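Local coordinates for protein GEO10716p1 (Drosophila melanogaster, PDB 7BTG) that probably removes phosphate from phosphoarginine in proteins, using the low molecular weight protein tyrosine phosphatase fold, at residues Gln109-Tyr114 against Glu121-Pro126; Val3-Ile8 against Glu144-Phe149; Ile82-Asn87 against Leu91-Met96. The protein carries 1 engineered substitution. One frame throughout, in Å; residues are numbered along the deposited sequence.

Interaction 1: residues Gln109-Tyr114 against Glu121-Pro126; sequences QLLGSY and EIIEDP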
ATOM      1  N   GLN A 109      -2.531  -7.635   6.089  1.00 29.44           N
ATOM      2  CA  GLN A 109      -1.333  -7.551   6.909  1.00 26.55           C
ATOM      3  C   GLN A 109      -0.821  -6.121   6.961  1.00 28.43           C
ATOM      4  O   GLN A 109      -1.014  -5.330   6.032  1.00 24.83           O
ATOM      5  CB  GLN A 109      -0.215  -8.493   6.382  1.00 29.69           C
ATOM      6  CG  GLN A 109      -0.637  -9.969   6.252  1.00 30.11           C
ATOM      7  CD  GLN A 109       0.382 -10.846   5.507  1.00 34.31           C
ATOM      8  OE1 GLN A 109       1.298 -10.355   4.852  1.00 34.30           O
ATOM      9  NE2 GLN A 109       0.215 -12.149   5.623  1.00 35.08           N
ATOM     10  N   LEU A 110      -0.175  -5.802   8.076  1.00 28.72           N
ATOM     11  CA  LEU A 110       0.597  -4.576   8.195  1.00 26.48           C
ATOM     12  C   LEU A 110       1.782  -4.664   7.246  1.00 29.78           C
ATOM     13  O   LEU A 110       2.602  -5.579   7.364  1.00 26.75           O
ATOM     14  CB  LEU A 110       1.051  -4.435   9.642  1.00 27.38           C
ATOM     15  CG  LEU A 110       1.518  -3.116  10.208  1.00 29.53           C
ATOM     16  CD1 LEU A 110       0.384  -2.107  10.192  1.00 34.69           C
ATOM     17  CD2 LEU A 110       1.993  -3.364  11.618  1.00 29.79           C
ATOM     18  N   LEU A 111       1.860  -3.747   6.277  1.00 30.73           N
ATOM     19  CA  LEU A 111       2.937  -3.825   5.289  1.00 27.88           C
ATOM     20  C   LEU A 111       4.301  -3.754   5.955  1.00 29.75           C
ATOM     21  O   LEU A 111       5.230  -4.483   5.581  1.00 29.80           O
ATOM     22  CB  LEU A 111       2.805  -2.699   4.259  1.00 30.19           C
ATOM     23  CG  LEU A 111       4.051  -2.461   3.393  1.00 27.19           C
ATOM     24  CD1 LEU A 111       4.258  -3.629   2.458  1.00 23.51           C
ATOM     25  CD2 LEU A 111       3.932  -1.167   2.595  1.00 24.17           C
ATOM     26  N   GLY A 112       4.437  -2.879   6.946  1.00 29.02           N
ATOM     27  CA  GLY A 112       5.694  -2.653   7.625  1.00 28.26           C
ATOM     28  C   GLY A 112       6.142  -3.802   8.490  1.00 31.52           C
ATOM     29  O   GLY A 112       7.286  -3.789   8.945  1.00 32.74           O
ATOM     30  N   SER A 113       5.290  -4.803   8.710  1.00 32.71           N
ATOM     31  CA  SER A 113       5.744  -5.987   9.433  1.00 36.41           C
ATOM     32  C   SER A 113       6.797  -6.760   8.650  1.00 36.11           C
ATOM     33  O   SER A 113       7.456  -7.633   9.222  1.00 39.66           O
ATOM     34  CB  SER A 113       4.559  -6.905   9.786  1.00 31.37           C
ATOM     35  OG  SER A 113       4.104  -7.658   8.674  1.00 34.25           O
ATOM     36  N   TYR A 114       6.966  -6.472   7.356  1.00 36.40           N
ATOM     37  CA  TYR A 114       8.041  -7.100   6.598  1.00 33.13           C
ATOM     38  C   TYR A 114       9.378  -6.412   6.795  1.00 34.59           C
ATOM     39  O   TYR A 114      10.400  -6.969   6.387  1.00 34.07           O
ATOM     40  CB  TYR A 114       7.700  -7.144   5.112  1.00 28.98           C
ATOM     41  CG  TYR A 114       6.659  -8.171   4.820  1.00 29.72           C
ATOM     42  CD1 TYR A 114       7.009  -9.478   4.545  1.00 35.61           C
ATOM     43  CD2 TYR A 114       5.312  -7.848   4.876  1.00 34.89           C
ATOM     44  CE1 TYR A 114       6.045 -10.440   4.305  1.00 39.19           C
ATOM     45  CE2 TYR A 114       4.344  -8.794   4.645  1.00 34.83           C
ATOM     46  CZ  TYR A 114       4.711 -10.089   4.359  1.00 38.07           C
ATOM     47  OH  TYR A 114       3.736 -11.026   4.121  1.00 34.18           O
ATOM     48  N   GLU A 121       7.751  -0.692  12.307  1.00 38.96           N
ATOM     49  CA  GLU A 121       6.588  -1.363  11.731  1.00 33.92           C
ATOM     50  C   GLU A 121       5.609  -0.379  11.087  1.00 30.70           C
ATOM     51  O   GLU A 121       4.982  -0.689  10.066  1.00 29.71           O
ATOM     52  CB  GLU A 121       5.864  -2.126  12.840  1.00 31.40           C
ATOM     53  CG  GLU A 121       5.999  -3.607  12.875  1.00 43.21           C
ATOM     54  CD  GLU A 121       4.853  -4.228  13.652  1.00 44.85           C
ATOM     55  OE1 GLU A 121       4.372  -3.595  14.628  1.00 39.70           O
ATOM     56  OE2 GLU A 121       4.408  -5.331  13.271  1.00 56.89           O
ATOM     57  N   ILE A 122       5.418   0.781  11.705  1.00 26.88           N
ATOM     58  CA  ILE A 122       4.281   1.650  11.412  1.00 33.34           C
ATOM     59  C   ILE A 122       4.665   2.680  10.351  1.00 29.68           C
ATOM     60  O   ILE A 122       5.580   3.483  10.544  1.00 29.21           O
ATOM     61  CB  ILE A 122       3.776   2.353  12.688  1.00 32.49           C
ATOM     62  CG1 ILE A 122       3.528   1.356  13.818  1.00 30.36           C
ATOM     63  CG2 ILE A 122       2.485   3.094  12.405  1.00 32.98           C
ATOM     64  CD1 ILE A 122       2.381   0.392  13.538  1.00 34.83           C
ATOM     65  N   ILE A 123       3.919   2.711   9.260  1.00 31.77           N
ATOM     66  CA  ILE A 123       4.138   3.685   8.205  1.00 29.12           C
ATOM     67  C   ILE A 123       3.151   4.825   8.412  1.00 27.21           C
ATOM     68  O   ILE A 123       1.963   4.683   8.123  1.00 32.33           O
ATOM     69  CB  ILE A 123       4.002   3.029   6.831  1.00 24.24           C
ATOM     70  CG1 ILE A 123       4.872   1.777   6.838  1.00 27.77           C
ATOM     71  CG2 ILE A 123       4.431   3.985   5.760  1.00 29.43           C
ATOM     72  CD1 ILE A 123       5.171   1.189   5.511  1.00 24.13           C
ATOM     73  N   GLU A 124       3.645   5.956   8.911  1.00 30.22           N
ATOM     74  CA  GLU A 124       2.804   7.072   9.328  1.00 33.84           C
ATOM     75  C   GLU A 124       2.293   7.881   8.145  1.00 31.15           C
ATOM     76  O   GLU A 124       2.995   8.083   7.149  1.00 26.85           O
ATOM     77  CB  GLU A 124       3.572   8.015  10.256  1.00 34.75           C
ATOM     78  CG  GLU A 124       4.327   7.333  11.392  1.00 39.66           C
ATOM     79  CD  GLU A 124       3.428   6.957  12.561  1.00 50.81           C
ATOM     80  OE1 GLU A 124       2.297   6.464  12.313  1.00 47.42           O
ATOM     81  OE2 GLU A 124       3.852   7.168  13.727  1.00 53.89           O
ATOM     82  N   ASP A 125       1.055   8.369   8.281  1.00 28.79           N
ATOM     83  CA  ASP A 125       0.410   9.262   7.319  1.00 27.19           C
ATOM     84  C   ASP A 125       1.203  10.553   7.161  1.00 31.22           C
ATOM     85  O   ASP A 125       1.301  11.321   8.123  1.00 31.69           O
ATOM     86  CB  ASP A 125      -1.012   9.600   7.775  1.00 29.49           C
ATOM     87  CG  ASP A 125      -1.800  10.336   6.713  1.00 30.78           C
ATOM     88  OD1 ASP A 125      -1.213  10.757   5.684  1.00 31.32           O
ATOM     89  OD2 ASP A 125      -3.019  10.478   6.896  1.00 28.84           O
ATOM     90  N   PRO A 126       1.768  10.837   5.986  1.00 29.21           N
ATOM     91  CA  PRO A 126       2.507  12.093   5.786  1.00 29.83           C
ATOM     92  C   PRO A 126       1.658  13.274   5.354  1.00 30.41           C
ATOM     93  O   PRO A 126       2.203  14.372   5.237  1.00 29.01           O
ATOM     94  CB  PRO A 126       3.485  11.723   4.660  1.00 30.92           C
ATOM     95  CG  PRO A 126       2.706  10.773   3.816  1.00 31.81           C
ATOM     96  CD  PRO A 126       1.858   9.961   4.805  1.00 28.81           C
TER
HETATM   97  O   HOH W   1       3.266  -0.775   8.061  1.00 28.10           O
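Glu121 O takes a hydrogen bond from a water (2.6 Å from Glu121 O to the water O) and a weaker CA-H...O contact from Gly112, with Gly112 CA 3.2 Å from Glu121 O. The same water accepts from Gly112 N, joining the two backbones without a direct hydrogen bond. A beta carbon on Gly112 would collide with Glu121 O. The acidic chain of Glu121 lies at about a right angle to Leu110, its OE2 3.5 Å from Leu110 CD2 and also beside Ser113 CB; Ile122 CD1 meets the same Leu110 CD2 at 4.2 Å. Cutting Glu121 back to an alanine would remove the carboxylate, and Leu110 CD2, left with Ile122 CD1, and Ser113 CB would probably both lose cover on that side. Deeper in, Leu111 CD2 meets Ile123 CD1 at 3.9 Å. Leu110 O fixes the turn, accepting from Ser113 N and, in the carbonyl plane, from Ser113 OG, which stands between its backbone N and carbonyl carbon (chi1 77°) and so turns back onto that oxygen. The 3-10 turn at the strand end thus packs on residues 121-123, just before the Asp125-Pro126 pair, whose aspartate lies close to the phosphate, as in the phosphatase fold of this family.

Interaction 2: residues Val3-Ile8 against Glu144-Phe149; sequences VLFVSI and ESCERF. Engineered in segment 3-8: Ser7 (natural residue Cys). With PO4 (phosphate ion), chain B.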
ATOM      1  N   VAL A   3      -2.248  -7.687  -5.414  1.00 37.61           N
ATOM      2  CA  VAL A   3      -1.912  -6.997  -4.174  1.00 34.51           C
ATOM      3  C   VAL A   3      -2.625  -5.652  -4.148  1.00 35.09           C
ATOM      4  O   VAL A   3      -2.608  -4.919  -5.144  1.00 37.23           O
ATOM      5  CB  VAL A   3      -0.395  -6.797  -4.017  1.00 31.37           C
ATOM      6  CG1 VAL A   3      -0.100  -5.935  -2.786  1.00 31.00           C
ATOM      7  CG2 VAL A   3       0.314  -8.131  -3.892  1.00 32.64           C
ATOM      8  N   LEU A   4      -3.239  -5.334  -3.005  1.00 29.74           N
ATOM      9  CA  LEU A   4      -3.926  -4.066  -2.764  1.00 30.84           C
ATOM     10  C   LEU A   4      -3.277  -3.364  -1.575  1.00 27.15           C
ATOM     11  O   LEU A   4      -3.242  -3.920  -0.475  1.00 26.83           O
ATOM     12  CB  LEU A   4      -5.412  -4.305  -2.490  1.00 28.20           C
ATOM     13  CG  LEU A   4      -6.277  -3.061  -2.281  1.00 27.90           C
ATOM     14  CD1 LEU A   4      -6.433  -2.309  -3.589  1.00 31.57           C
ATOM     15  CD2 LEU A   4      -7.637  -3.461  -1.707  1.00 30.51           C
ATOM     16  N   PHE A   5      -2.755  -2.154  -1.791  1.00 22.38           N
ATOM     17  CA  PHE A   5      -2.244  -1.345  -0.693  1.00 24.27           C
ATOM     18  C   PHE A   5      -3.349  -0.425  -0.182  1.00 26.20           C
ATOM     19  O   PHE A   5      -4.122   0.127  -0.968  1.00 26.75           O
ATOM     20  CB  PHE A   5      -1.034  -0.518  -1.125  1.00 26.56           C
ATOM     21  CG  PHE A   5       0.198  -1.336  -1.413  1.00 30.03           C
ATOM     22  CD1 PHE A   5       0.906  -1.919  -0.395  1.00 24.57           C
ATOM     23  CD2 PHE A   5       0.668  -1.484  -2.712  1.00 33.84           C
ATOM     24  CE1 PHE A   5       2.070  -2.662  -0.656  1.00 30.65           C
ATOM     25  CE2 PHE A   5       1.833  -2.223  -2.981  1.00 29.99           C
ATOM     26  CZ  PHE A   5       2.525  -2.811  -1.947  1.00 30.18           C
ATOM     27  N   VAL A   6      -3.431  -0.261   1.140  1.00 28.56           N
ATOM     28  CA  VAL A   6      -4.518   0.500   1.746  1.00 25.70           C
ATOM     29  C   VAL A   6      -3.959   1.528   2.714  1.00 29.96           C
ATOM     30  O   VAL A   6      -3.154   1.197   3.593  1.00 28.06           O
ATOM     31  CB  VAL A   6      -5.537  -0.410   2.443  1.00 27.62           C
ATOM     32  CG1 VAL A   6      -6.583   0.443   3.206  1.00 22.31           C
ATOM     33  CG2 VAL A   6      -6.238  -1.251   1.400  1.00 22.01           C
ATOM     34  N   SER A   7      -4.358   2.786   2.528  1.00 27.50           N
ATOM     35  CA  SER A   7      -4.067   3.859   3.459  1.00 22.51           C
ATOM     36  C   SER A   7      -5.378   4.563   3.755  1.00 27.45           C
ATOM     37  O   SER A   7      -6.382   4.318   3.087  1.00 24.41           O
ATOM     38  CB  SER A   7      -3.021   4.841   2.904  1.00 28.26           C
ATOM     39  OG  SER A   7      -3.405   5.409   1.659  1.00 27.42           O
ATOM     40  N   ILE A   8      -5.392   5.451   4.755  1.00 27.53           N
ATOM     41  CA  ILE A   8      -6.680   6.042   5.107  1.00 25.83           C
ATOM     42  C   ILE A   8      -7.176   6.935   3.976  1.00 27.87           C
ATOM     43  O   ILE A   8      -8.336   6.841   3.560  1.00 27.40           O
ATOM     44  CB  ILE A   8      -6.622   6.765   6.468  1.00 30.23           C
ATOM     45  CG1 ILE A   8      -8.038   7.133   6.884  1.00 31.45           C
ATOM     46  CG2 ILE A   8      -5.757   8.021   6.451  1.00 26.47           C
ATOM     47  CD1 ILE A   8      -8.162   7.573   8.296  1.00 22.98           C
ATOM     48  N   GLU A 144      11.661  -0.734   1.540  1.00 29.29           N
ATOM     49  CA  GLU A 144      12.211  -1.920   2.186  1.00 34.57           C
ATOM     50  C   GLU A 144      11.131  -2.965   2.390  1.00 37.28           C
ATOM     51  O   GLU A 144      11.360  -4.157   2.129  1.00 34.64           O
ATOM     52  CB  GLU A 144      12.871  -1.582   3.523  1.00 35.43           C
ATOM     53  CG  GLU A 144      13.520  -2.818   4.176  1.00 36.72           C
ATOM     54  CD  GLU A 144      14.230  -2.509   5.493  1.00 46.44           C
ATOM     55  OE1 GLU A 144      14.393  -1.310   5.821  1.00 44.29           O
ATOM     56  OE2 GLU A 144      14.631  -3.471   6.199  1.00 48.71           O
ATOM     57  N   SER A 145       9.937  -2.526   2.830  1.00 32.09           N
ATOM     58  CA  SER A 145       8.829  -3.444   3.076  1.00 28.95           C
ATOM     59  C   SER A 145       8.501  -4.251   1.832  1.00 26.06           C
ATOM     60  O   SER A 145       8.363  -5.476   1.897  1.00 30.10           O
ATOM     61  CB  SER A 145       7.578  -2.678   3.538  1.00 30.56           C
ATOM     62  OG  SER A 145       7.801  -1.938   4.720  1.00 27.16           O
ATOM     63  N   CYS A 146       8.340  -3.579   0.689  1.00 25.27           N
ATOM     64  CA  CYS A 146       8.066  -4.308  -0.546  1.00 28.95           C
ATOM     65  C   CYS A 146       9.224  -5.239  -0.910  1.00 31.46           C
ATOM     66  O   CYS A 146       9.011  -6.337  -1.439  1.00 30.87           O
ATOM     67  CB  CYS A 146       7.808  -3.335  -1.702  1.00 34.66           C
ATOM     68  SG  CYS A 146       6.269  -2.396  -1.636  1.00 35.06           S
ATOM     69  N   GLU A 147      10.459  -4.798  -0.682  1.00 32.56           N
ATOM     70  CA  GLU A 147      11.604  -5.636  -1.031  1.00 35.93           C
ATOM     71  C   GLU A 147      11.608  -6.928  -0.229  1.00 34.84           C
ATOM     72  O   GLU A 147      11.709  -8.021  -0.796  1.00 37.47           O
ATOM     73  CB  GLU A 147      12.895  -4.870  -0.806  1.00 34.96           C
ATOM     74  CG  GLU A 147      12.966  -3.638  -1.637  1.00 40.55           C
ATOM     75  CD  GLU A 147      14.339  -3.351  -2.111  1.00 40.45           C
ATOM     76  OE1 GLU A 147      14.950  -4.252  -2.717  1.00 44.75           O
ATOM     77  OE2 GLU A 147      14.810  -2.226  -1.849  1.00 49.60           O
ATOM     78  N   ARG A 148      11.487  -6.829   1.095  1.00 28.00           N
ATOM     79  CA  ARG A 148      11.493  -8.054   1.887  1.00 37.33           C
ATOM     80  C   ARG A 148      10.267  -8.904   1.604  1.00 34.29           C
ATOM     81  O   ARG A 148      10.352 -10.134   1.635  1.00 36.54           O
ATOM     82  CB  ARG A 148      11.620  -7.720   3.372  1.00 33.88           C
ATOM     83  CG  ARG A 148      12.906  -6.981   3.643  1.00 34.58           C
ATOM     84  CD  ARG A 148      13.365  -7.065   5.055  1.00 30.75           C
ATOM     85  NE  ARG A 148      14.591  -6.292   5.219  1.00 42.09           N
ATOM     86  CZ  ARG A 148      15.815  -6.765   4.990  1.00 36.64           C
ATOM     87  NH1 ARG A 148      15.983  -8.015   4.595  1.00 39.36           N
ATOM     88  NH2 ARG A 148      16.872  -5.985   5.157  1.00 46.41           N
ATOM     89  N   PHE A 149       9.136  -8.275   1.282  1.00 32.98           N
ATOM     90  CA  PHE A 149       7.945  -9.044   0.939  1.00 36.61           C
ATOM     91  C   PHE A 149       8.171  -9.893  -0.307  1.00 37.16           C
ATOM     92  O   PHE A 149       7.770 -11.062  -0.354  1.00 34.06           O
ATOM     93  CB  PHE A 149       6.746  -8.117   0.740  1.00 32.46           C
ATOM     94  CG  PHE A 149       5.597  -8.775   0.015  1.00 30.38           C
ATOM     95  CD1 PHE A 149       5.263  -8.395  -1.276  1.00 34.56           C
ATOM     96  CD2 PHE A 149       4.885  -9.788   0.606  1.00 31.18           C
ATOM     97  CE1 PHE A 149       4.219  -8.986  -1.950  1.00 31.84           C
ATOM     98  CE2 PHE A 149       3.835 -10.403  -0.067  1.00 31.80           C
ATOM     99  CZ  PHE A 149       3.507 -10.001  -1.347  1.00 36.39           C
TER
HETATM  100  P   PO4 B 201      -2.665   8.484   3.058  1.00 32.55           P
HETATM  101  O1  PO4 B 201      -3.219   8.190   1.676  1.00 27.02           O
HETATM  102  O2  PO4 B 201      -2.572   9.975   3.250  1.00 30.18           O
HETATM  103  O3  PO4 B 201      -1.267   7.951   3.260  1.00 28.69           O
HETATM  104  O4  PO4 B 201      -3.536   7.832   4.130  1.00 26.22           O
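Phe5 CZ meets Cys146 SG at 3.8 Å, a sulfur-aromatic contact between the strand that leads into the phosphate-binding loop (P-loop) and helix 133-154 packed on the parallel sheet. The sulfur sits 4.9 Å from the centroid of the Phe5 ring, oblique to it at 60° off the normal. Cys146 SG stands anti to its own carbonyl carbon (chi1 -70°), which carries it out to that ring. Two residues back along the strand, Val3 CG2 touches Phe149 CE1 at 4.4 Å, while the other branch, Val3 CG1, lies over one face of the Phe5 ring, 4.1 Å above its plane and offset toward the rim. Helix 13-27 adds Ala17 and Leu21 against Phe5 and Leu24 against Cys146, and Phe83 meets both Phe5 and Phe149. On the outer side of helix 133-154, Arg148 NE donates to Glu144 OE2 at 3.0 Å, nearly straight (171°) and in the guanidinium plane, and Glu144 OE2 has Arg117 as a second partner. At its other end the strand reaches a phosphate ion, probably from the crystallisation liquor, which Gly9, Thr11, Cys12 and Arg13 also bind. Ser7, engineered in place of the natural cysteine, brings OG to 2.8 Å from phosphate O1.

Interaction 3: residues Ile82-Asn87 against Leu91-Met96; sequences IFAMDN and LELEHM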
ATOM      1  N   ILE A  82      -3.742  -7.682   1.046  1.00 27.67           N
ATOM      2  CA  ILE A  82      -4.178  -6.310   1.276  1.00 28.06           C
ATOM      3  C   ILE A  82      -3.322  -5.772   2.411  1.00 24.00           C
ATOM      4  O   ILE A  82      -3.340  -6.319   3.519  1.00 29.74           O
ATOM      5  CB  ILE A  82      -5.671  -6.222   1.618  1.00 29.05           C
ATOM      6  CG1 ILE A  82      -6.519  -6.769   0.473  1.00 28.36           C
ATOM      7  CG2 ILE A  82      -6.042  -4.808   1.902  1.00 27.86           C
ATOM      8  CD1 ILE A  82      -7.999  -6.791   0.785  1.00 28.50           C
ATOM      9  N   PHE A  83      -2.539  -4.747   2.123  1.00 23.92           N
ATOM     10  CA  PHE A  83      -1.550  -4.215   3.049  1.00 25.88           C
ATOM     11  C   PHE A  83      -2.063  -2.922   3.664  1.00 26.76           C
ATOM     12  O   PHE A  83      -2.400  -1.981   2.940  1.00 26.18           O
ATOM     13  CB  PHE A  83      -0.218  -3.974   2.344  1.00 27.43           C
ATOM     14  CG  PHE A  83       0.494  -5.248   1.967  1.00 31.25           C
ATOM     15  CD1 PHE A  83       0.869  -6.155   2.950  1.00 32.12           C
ATOM     16  CD2 PHE A  83       0.777  -5.541   0.648  1.00 30.25           C
ATOM     17  CE1 PHE A  83       1.503  -7.328   2.624  1.00 33.31           C
ATOM     18  CE2 PHE A  83       1.416  -6.710   0.315  1.00 32.32           C
ATOM     19  CZ  PHE A  83       1.791  -7.600   1.309  1.00 32.47           C
ATOM     20  N   ALA A  84      -2.126  -2.895   4.990  1.00 28.17           N
ATOM     21  CA  ALA A  84      -2.357  -1.680   5.755  1.00 27.70           C
ATOM     22  C   ALA A  84      -1.042  -0.960   6.042  1.00 27.35           C
ATOM     23  O   ALA A  84       0.018  -1.580   6.156  1.00 29.41           O
ATOM     24  CB  ALA A  84      -3.050  -2.028   7.079  1.00 27.52           C
ATOM     25  N   MET A  85      -1.112   0.363   6.161  1.00 27.63           N
ATOM     26  CA  MET A  85       0.052   1.126   6.606  1.00 29.89           C
ATOM     27  C   MET A  85       0.116   1.243   8.120  1.00 30.80           C
ATOM     28  O   MET A  85       1.219   1.301   8.688  1.00 30.41           O
ATOM     29  CB  MET A  85       0.032   2.530   5.991  1.00 23.94           C
ATOM     30  CG  MET A  85      -0.119   2.514   4.502  1.00 25.40           C
ATOM     31  SD  MET A  85       1.381   1.818   3.688  1.00 29.97           S
ATOM     32  CE  MET A  85       0.611   1.144   2.221  1.00 25.93           C
ATOM     33  N   ASP A  86      -1.060   1.227   8.755  1.00 28.87           N
ATOM     34  CA  ASP A  86      -1.363   1.582  10.137  1.00 36.26           C
ATOM     35  C   ASP A  86      -2.049   0.425  10.838  1.00 34.79           C
ATOM     36  O   ASP A  86      -2.768  -0.363  10.215  1.00 30.26           O
ATOM     37  CB  ASP A  86      -2.377   2.755  10.228  1.00 32.91           C
ATOM     38  CG  ASP A  86      -1.734   4.055  10.116  1.00 34.50           C
ATOM     39  OD1 ASP A  86      -0.600   4.144  10.631  1.00 47.90           O
ATOM     40  OD2 ASP A  86      -2.337   4.969   9.517  1.00 36.68           O
ATOM     41  N   ASN A  87      -1.946   0.410  12.161  1.00 28.69           N
ATOM     42  CA  ASN A  87      -2.790  -0.525  12.882  1.00 32.28           C
ATOM     43  C   ASN A  87      -4.231  -0.046  12.897  1.00 31.84           C
ATOM     44  O   ASN A  87      -5.158  -0.861  12.953  1.00 33.10           O
ATOM     45  CB  ASN A  87      -2.262  -0.741  14.289  1.00 31.05           C
ATOM     46  CG  ASN A  87      -2.795  -2.013  14.894  1.00 46.19           C
ATOM     47  OD1 ASN A  87      -3.540  -1.989  15.885  1.00 50.80           O
ATOM     48  ND2 ASN A  87      -2.449  -3.140  14.280  1.00 37.28           N
ATOM     49  N   LEU A  91      -7.082  -2.594  11.656  1.00 23.50           N
ATOM     50  CA  LEU A  91      -8.276  -2.930  12.428  1.00 31.02           C
ATOM     51  C   LEU A  91      -9.545  -2.660  11.636  1.00 29.14           C
ATOM     52  O   LEU A  91     -10.497  -3.446  11.707  1.00 25.51           O
ATOM     53  CB  LEU A  91      -8.315  -2.154  13.745  1.00 25.89           C
ATOM     54  CG  LEU A  91      -7.302  -2.559  14.803  1.00 34.04           C
ATOM     55  CD1 LEU A  91      -7.780  -2.095  16.161  1.00 35.18           C
ATOM     56  CD2 LEU A  91      -7.104  -4.052  14.784  1.00 33.57           C
ATOM     57  N   GLU A  92      -9.586  -1.553  10.884  1.00 25.13           N
ATOM     58  CA  GLU A  92     -10.776  -1.280  10.097  1.00 23.49           C
ATOM     59  C   GLU A  92     -10.925  -2.308   8.991  1.00 31.24           C
ATOM     60  O   GLU A  92     -12.048  -2.719   8.668  1.00 28.42           O
ATOM     61  CB  GLU A  92     -10.737   0.133   9.515  1.00 22.56           C
ATOM     62  CG  GLU A  92     -10.638   1.227  10.571  1.00 29.97           C
ATOM     63  CD  GLU A  92     -10.769   2.638  10.005  1.00 31.69           C
ATOM     64  OE1 GLU A  92     -11.091   2.795   8.813  1.00 29.69           O
ATOM     65  OE2 GLU A  92     -10.580   3.593  10.780  1.00 36.45           O
ATOM     66  N   LEU A  93      -9.795  -2.756   8.413  1.00 26.77           N
ATOM     67  CA  LEU A  93      -9.875  -3.744   7.342  1.00 28.71           C
ATOM     68  C   LEU A  93     -10.238  -5.109   7.892  1.00 26.30           C
ATOM     69  O   LEU A  93     -10.914  -5.894   7.216  1.00 27.85           O
ATOM     70  CB  LEU A  93      -8.554  -3.832   6.582  1.00 28.97           C
ATOM     71  CG  LEU A  93      -8.113  -2.726   5.630  1.00 28.22           C
ATOM     72  CD1 LEU A  93      -6.644  -2.915   5.275  1.00 22.66           C
ATOM     73  CD2 LEU A  93      -8.964  -2.713   4.356  1.00 28.05           C
ATOM     74  N   GLU A  94      -9.792  -5.416   9.108  1.00 24.08           N
ATOM     75  CA  GLU A  94     -10.177  -6.680   9.709  1.00 24.23           C
ATOM     76  C   GLU A  94     -11.668  -6.702  10.055  1.00 22.43           C
ATOM     77  O   GLU A  94     -12.347  -7.689   9.773  1.00 26.83           O
ATOM     78  CB  GLU A  94      -9.285  -6.949  10.919  1.00 24.55           C
ATOM     79  CG  GLU A  94      -7.954  -7.551  10.491  1.00 27.73           C
ATOM     80  CD  GLU A  94      -6.917  -7.539  11.579  1.00 25.79           C
ATOM     81  OE1 GLU A  94      -7.075  -6.810  12.576  1.00 30.09           O
ATOM     82  OE2 GLU A  94      -5.940  -8.284  11.444  1.00 31.14           O
ATOM     83  N   HIS A  95     -12.197  -5.630  10.660  1.00 27.00           N
ATOM     84  CA  HIS A  95     -13.645  -5.530  10.860  1.00 26.03           C
ATOM     85  C   HIS A  95     -14.380  -5.656   9.539  1.00 25.23           C
ATOM     86  O   HIS A  95     -15.371  -6.383   9.441  1.00 27.73           O
ATOM     87  CB  HIS A  95     -14.030  -4.202  11.528  1.00 25.36           C
ATOM     88  CG  HIS A  95     -13.871  -4.190  13.020  1.00 26.87           C
ATOM     89  ND1 HIS A  95     -12.643  -4.169  13.636  1.00 24.03           N
ATOM     90  CD2 HIS A  95     -14.790  -4.189  14.016  1.00 26.47           C
ATOM     91  CE1 HIS A  95     -12.805  -4.156  14.947  1.00 25.41           C
ATOM     92  NE2 HIS A  95     -14.099  -4.171  15.207  1.00 30.41           N
ATOM     93  N   MET A  96     -13.910  -4.944   8.510  1.00 25.60           N
ATOM     94  CA  MET A  96     -14.574  -5.008   7.214  1.00 28.38           C
ATOM     95  C   MET A  96     -14.637  -6.443   6.714  1.00 28.49           C
ATOM     96  O   MET A  96     -15.722  -6.950   6.402  1.00 28.48           O
ATOM     97  CB  MET A  96     -13.869  -4.102   6.205  1.00 30.13           C
ATOM     98  CG  MET A  96     -14.783  -3.572   5.107  1.00 35.48           C
ATOM     99  SD  MET A  96     -14.001  -2.368   3.994  1.00 45.59           S
ATOM    100  CE  MET A  96     -13.034  -1.440   5.165  1.00 24.43           C
TER
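Leu91 N donates to Asn87 O at 2.9 Å (163° at the hydrogen), the i to i+4 bond of the first turn of helix 87-99, which brings the chain back alongside strand 81-84 with Ala84 CA 8.0 Å from Leu93 CA. Leu93 carries the apolar side of this contact. Its CD1 meets Ile82 CG2 at 3.9 Å, the two side chains slanting past each other, and also reaches Ala84 CB at 4.1 Å. With CG placed opposite its carbonyl carbon (chi1 -73°), Leu93 sends this one methyl to two alternate residues on the same side of the strand. Around it, Val6 of the neighbouring strand, Phe76 and Ile71 extend the hydrophobic layer. On the exposed side, Leu91 CG rides on the backbone oxygen that its own nitrogen binds, 3.3 Å from Asn87 O, with Asn87 OD1 near the same carbon. One turn on, Leu91 O accepts twice, from His95 N and from His95 ND1 (3.0 Å from Leu91 O to His95 ND1); the two donors come from opposite faces of the carbonyl plane. At the head of the helix, Asp86 holds the N-cap position but pairs through OD2 with Arg13, and Asn89 OD1 accepts from Met85 N. Strand and helix of this beta-alpha-beta unit are held together by methyl contacts inside, while the polar bonds at the surface are the helix's own, and the histidine bond requires a proton on ND1.

How the interactions relate
All three interactions reach the same parallel sheet, but from different depths. Interaction 2 is wholly buried and buries the least area, its meeting made of aromatic rings, a sulfur and methyl groups. Interactions 1 and 3 bury roughly twice as much and mix buried aliphatic contacts with polar ones: a bridging water between the backbones in 1, backbone hydrogen bonds of the helix in 3. Interaction 1 is only partly buried, and interaction 3 runs from a buried strand face out to the exposed Asn87 and Leu91. Strand 81-84 lies between the other two strands, with Phe83 N bonding Leu4 O of interaction 2 and Ala84 O bonding Leu111 N of interaction 1. Helix 133-154 also carries Ser145, which packs on Leu111 and Gly112.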